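Carboxysome shell vertex protein CcmL (Gloeobacter violaceus, PDB 4JW0) probably forms the pentameric vertices of the carboxysome shell, where it is thought to induce curvature in otherwise flat hexagonal layers of shell proteins. Local coordinates at residues Leu27-Glu32 / Phe57-Ala62. Sequence-based numbering, arbitrary orientation.
Sequences LQLIDE and FSRGSA
Leu27 and Phe57 meet inside the OB-fold barrel of CcmL, where two strands that flank strand 2-11 send side chains to each other on the inner side of the sheet. Strands 24-30 and 54-59 run almost perpendicular at this point, their axes 11.1 Å apart, and side chains alone bridge the gap, with no hydrogen bond between the segments. The tight part is built on the Phe57 ring. From Leu27 a single methyl, CD1, lies over one face, 4.1 Å from the ring centroid in a CH-pi contact and displaced toward the CB side, so that Leu27 CD1 comes 3.7 Å from Phe57 CD1. Leu29 takes the far end: its CD1 approaches in the ring plane, 3.7 Å from Phe57 CZ. Phe57 reaches both leucines with CG set between its backbone N and carbonyl carbon (chi1 72°), which sends the ring toward strand 24-30. Were Phe57 cut back to an alanine, the Leu27 and Leu29 methyls would probably lose the ring they pack on, and the guanidinium of Arg59 the cover on one face. Toward the partly exposed Arg59 the packing slackens. Its extended chain brings NH2 no closer than 4.1 Å to Leu29 CD2, an oblique brush, while Phe57 CE2 sits 3.7 Å above the guanidinium plane. The charge itself is answered on strand 39-44, through a salt bridge from NH2 to Glu41. The example illustrates a general principle: a core aromatic can link strands by apolar contacts at face and edge, while an arginine turns its flat face to the ring edge and keeps its charge for a separate partner.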
ATOM      1  N   LEU A  27      -4.995  -4.965 -16.540  1.00 20.40           N
ATOM      2  CA  LEU A  27      -3.903  -5.916 -16.395  1.00 20.51           C
ATOM      3  C   LEU A  27      -4.307  -7.051 -15.475  1.00 23.26           C
ATOM      4  O   LEU A  27      -4.852  -6.822 -14.395  1.00 22.52           O
ATOM      5  CB  LEU A  27      -2.666  -5.237 -15.794  1.00 22.49           C
ATOM      6  CG  LEU A  27      -2.102  -3.986 -16.469  1.00 18.77           C
ATOM      7  CD1 LEU A  27      -0.861  -3.531 -15.727  1.00 20.89           C
ATOM      8  CD2 LEU A  27      -1.783  -4.253 -17.932  1.00 19.64           C
ATOM      9  N   GLN A  28      -4.021  -8.278 -15.895  1.00 20.78           N
ATOM     10  CA  GLN A  28      -4.184  -9.432 -15.023  1.00 21.19           C
ATOM     11  C   GLN A  28      -2.853  -9.789 -14.383  1.00 15.87           C
ATOM     12  O   GLN A  28      -1.842  -9.915 -15.069  1.00 20.30           O
ATOM     13  CB  GLN A  28      -4.713 -10.633 -15.808  1.00 18.67           C
ATOM     14  CG  GLN A  28      -4.842 -11.884 -14.970  1.00 20.60           C
ATOM     15  CD  GLN A  28      -5.488 -13.032 -15.728  1.00 27.55           C
ATOM     16  OE1 GLN A  28      -5.423 -13.099 -16.953  1.00 26.90           O
ATOM     17  NE2 GLN A  28      -6.114 -13.937 -14.997  1.00 24.02           N
ATOM     18  N   LEU A  29      -2.850  -9.953 -13.065  1.00 17.92           N
ATOM     19  CA  LEU A  29      -1.622 -10.295 -12.364  1.00 20.32           C
ATOM     20  C   LEU A  29      -1.120 -11.668 -12.781  1.00 24.02           C
ATOM     21  O   LEU A  29      -1.903 -12.597 -13.023  1.00 21.64           O
ATOM     22  CB  LEU A  29      -1.823 -10.256 -10.849  1.00 19.12           C
ATOM     23  CG  LEU A  29      -1.686  -8.898 -10.149  1.00 26.64           C
ATOM     24  CD1 LEU A  29      -0.228  -8.485 -10.081  1.00 29.28           C
ATOM     25  CD2 LEU A  29      -2.514  -7.832 -10.847  1.00 24.00           C
ATOM     26  N   ILE A  30       0.198 -11.774 -12.871  1.00 20.53           N
ATOM     27  CA  ILE A  30       0.873 -13.024 -13.168  1.00 21.57           C
ATOM     28  C   ILE A  30       1.605 -13.464 -11.907  1.00 27.05           C
ATOM     29  O   ILE A  30       2.186 -12.631 -11.200  1.00 25.92           O
ATOM     30  CB  ILE A  30       1.881 -12.843 -14.313  1.00 24.71           C
ATOM     31  CG1 ILE A  30       1.149 -12.539 -15.624  1.00 21.05           C
ATOM     32  CG2 ILE A  30       2.771 -14.071 -14.455  1.00 24.78           C
ATOM     33  CD1 ILE A  30       0.228 -13.643 -16.083  1.00 25.08           C
ATOM     34  N   ASP A  31       1.578 -14.761 -11.616  1.00 26.65           N
ATOM     35  CA  ASP A  31       2.177 -15.266 -10.381  1.00 23.77           C
ATOM     36  C   ASP A  31       3.622 -15.705 -10.590  1.00 24.03           C
ATOM     37  O   ASP A  31       4.186 -15.534 -11.670  1.00 25.41           O
ATOM     38  CB  ASP A  31       1.340 -16.404  -9.786  1.00 29.50           C
ATOM     39  CG  ASP A  31       1.482 -17.708 -10.543  1.00 32.21           C
ATOM     40  OD1 ASP A  31       2.419 -17.851 -11.357  1.00 34.47           O
ATOM     41  OD2 ASP A  31       0.650 -18.611 -10.303  1.00 34.20           O
ATOM     42  N   GLU A  32       4.211 -16.278  -9.546  1.00 29.45           N
ATOM     43  CA  GLU A  32       5.634 -16.609  -9.535  1.00 32.36           C
ATOM     44  C   GLU A  32       6.010 -17.668 -10.567  1.00 44.41           C
ATOM     45  O   GLU A  32       7.181 -17.817 -10.906  1.00 36.26           O
ATOM     46  CB  GLU A  32       6.039 -17.110  -8.151  1.00 33.06           C
ATOM     47  CG  GLU A  32       5.350 -18.414  -7.760  1.00 34.65           C
ATOM     48  CD  GLU A  32       6.123 -19.204  -6.724  1.00 50.92           C
ATOM     49  OE1 GLU A  32       5.551 -20.177  -6.190  1.00 55.14           O
ATOM     50  OE2 GLU A  32       7.295 -18.862  -6.453  1.00 51.24           O
ATOM     51  N   PHE A  57       4.596  -3.290 -13.985  1.00 18.51           N
ATOM     52  CA  PHE A  57       3.862  -2.106 -13.574  1.00 16.71           C
ATOM     53  C   PHE A  57       4.136  -1.769 -12.122  1.00 18.51           C
ATOM     54  O   PHE A  57       4.456  -2.644 -11.311  1.00 17.63           O
ATOM     55  CB  PHE A  57       2.357  -2.244 -13.848  1.00 19.40           C
ATOM     56  CG  PHE A  57       1.643  -3.208 -12.938  1.00 19.54           C
ATOM     57  CD1 PHE A  57       1.637  -4.567 -13.215  1.00 17.67           C
ATOM     58  CD2 PHE A  57       0.943  -2.749 -11.828  1.00 23.07           C
ATOM     59  CE1 PHE A  57       0.968  -5.458 -12.391  1.00 20.50           C
ATOM     60  CE2 PHE A  57       0.271  -3.636 -10.998  1.00 21.90           C
ATOM     61  CZ  PHE A  57       0.286  -4.993 -11.280  1.00 24.50           C
ATOM     62  N   SER A  58       4.041  -0.479 -11.825  1.00 17.50           N
ATOM     63  CA  SER A  58       4.273   0.036 -10.488  1.00 16.06           C
ATOM     64  C   SER A  58       2.992   0.615  -9.947  1.00 19.93           C
ATOM     65  O   SER A  58       2.111   1.015 -10.716  1.00 17.93           O
ATOM     66  CB  SER A  58       5.340   1.124 -10.518  1.00 19.56           C
ATOM     67  OG  SER A  58       6.589   0.577 -10.874  1.00 19.33           O
ATOM     68  N   ARG A  59       2.910   0.673  -8.622  1.00 17.45           N
ATOM     69  CA  ARG A  59       1.752   1.209  -7.925  1.00 16.27           C
ATOM     70  C   ARG A  59       2.166   2.358  -7.030  1.00 19.29           C
ATOM     71  O   ARG A  59       3.322   2.440  -6.596  1.00 18.83           O
ATOM     72  CB  ARG A  59       1.106   0.135  -7.056  1.00 19.13           C
ATOM     73  CG  ARG A  59       0.526  -1.044  -7.803  1.00 23.52           C
ATOM     74  CD  ARG A  59       0.282  -2.189  -6.821  1.00 35.65           C
ATOM     75  NE  ARG A  59      -0.825  -3.051  -7.232  1.00 42.36           N
ATOM     76  CZ  ARG A  59      -0.726  -4.349  -7.517  1.00 55.54           C
ATOM     77  NH1 ARG A  59       0.440  -4.987  -7.442  1.00 48.47           N
ATOM     78  NH2 ARG A  59      -1.807  -5.024  -7.884  1.00 34.64           N
ATOM     79  N   GLY A  60       1.213   3.238  -6.746  1.00 16.94           N
ATOM     80  CA  GLY A  60       1.429   4.350  -5.844  1.00 15.97           C
ATOM     81  C   GLY A  60       1.919   5.595  -6.558  1.00 18.87           C
ATOM     82  O   GLY A  60       1.699   5.760  -7.756  1.00 18.28           O
ATOM     83  N   SER A  61       2.594   6.471  -5.820  1.00 16.66           N
ATOM     84  CA  SER A  61       3.070   7.733  -6.375  1.00 17.97           C
ATOM     85  C   SER A  61       4.091   7.546  -7.502  1.00 18.29           C
ATOM     86  O   SER A  61       4.358   8.482  -8.263  1.00 20.27           O
ATOM     87  CB  SER A  61       3.640   8.626  -5.273  1.00 21.28           C
ATOM     88  OG  SER A  61       4.699   7.994  -4.591  1.00 19.83           O
ATOM     89  N   ALA A  62       4.645   6.340  -7.620  1.00 19.53           N
ATOM     90  CA  ALA A  62       5.467   5.986  -8.776  1.00 18.46           C
ATOM     91  C   ALA A  62       4.764   6.344 -10.082  1.00 17.86           C
ATOM     92  O   ALA A  62       5.415   6.701 -11.063  1.00 19.27           O
ATOM     93  CB  ALA A  62       5.792   4.501  -8.762  1.00 19.60           C
TER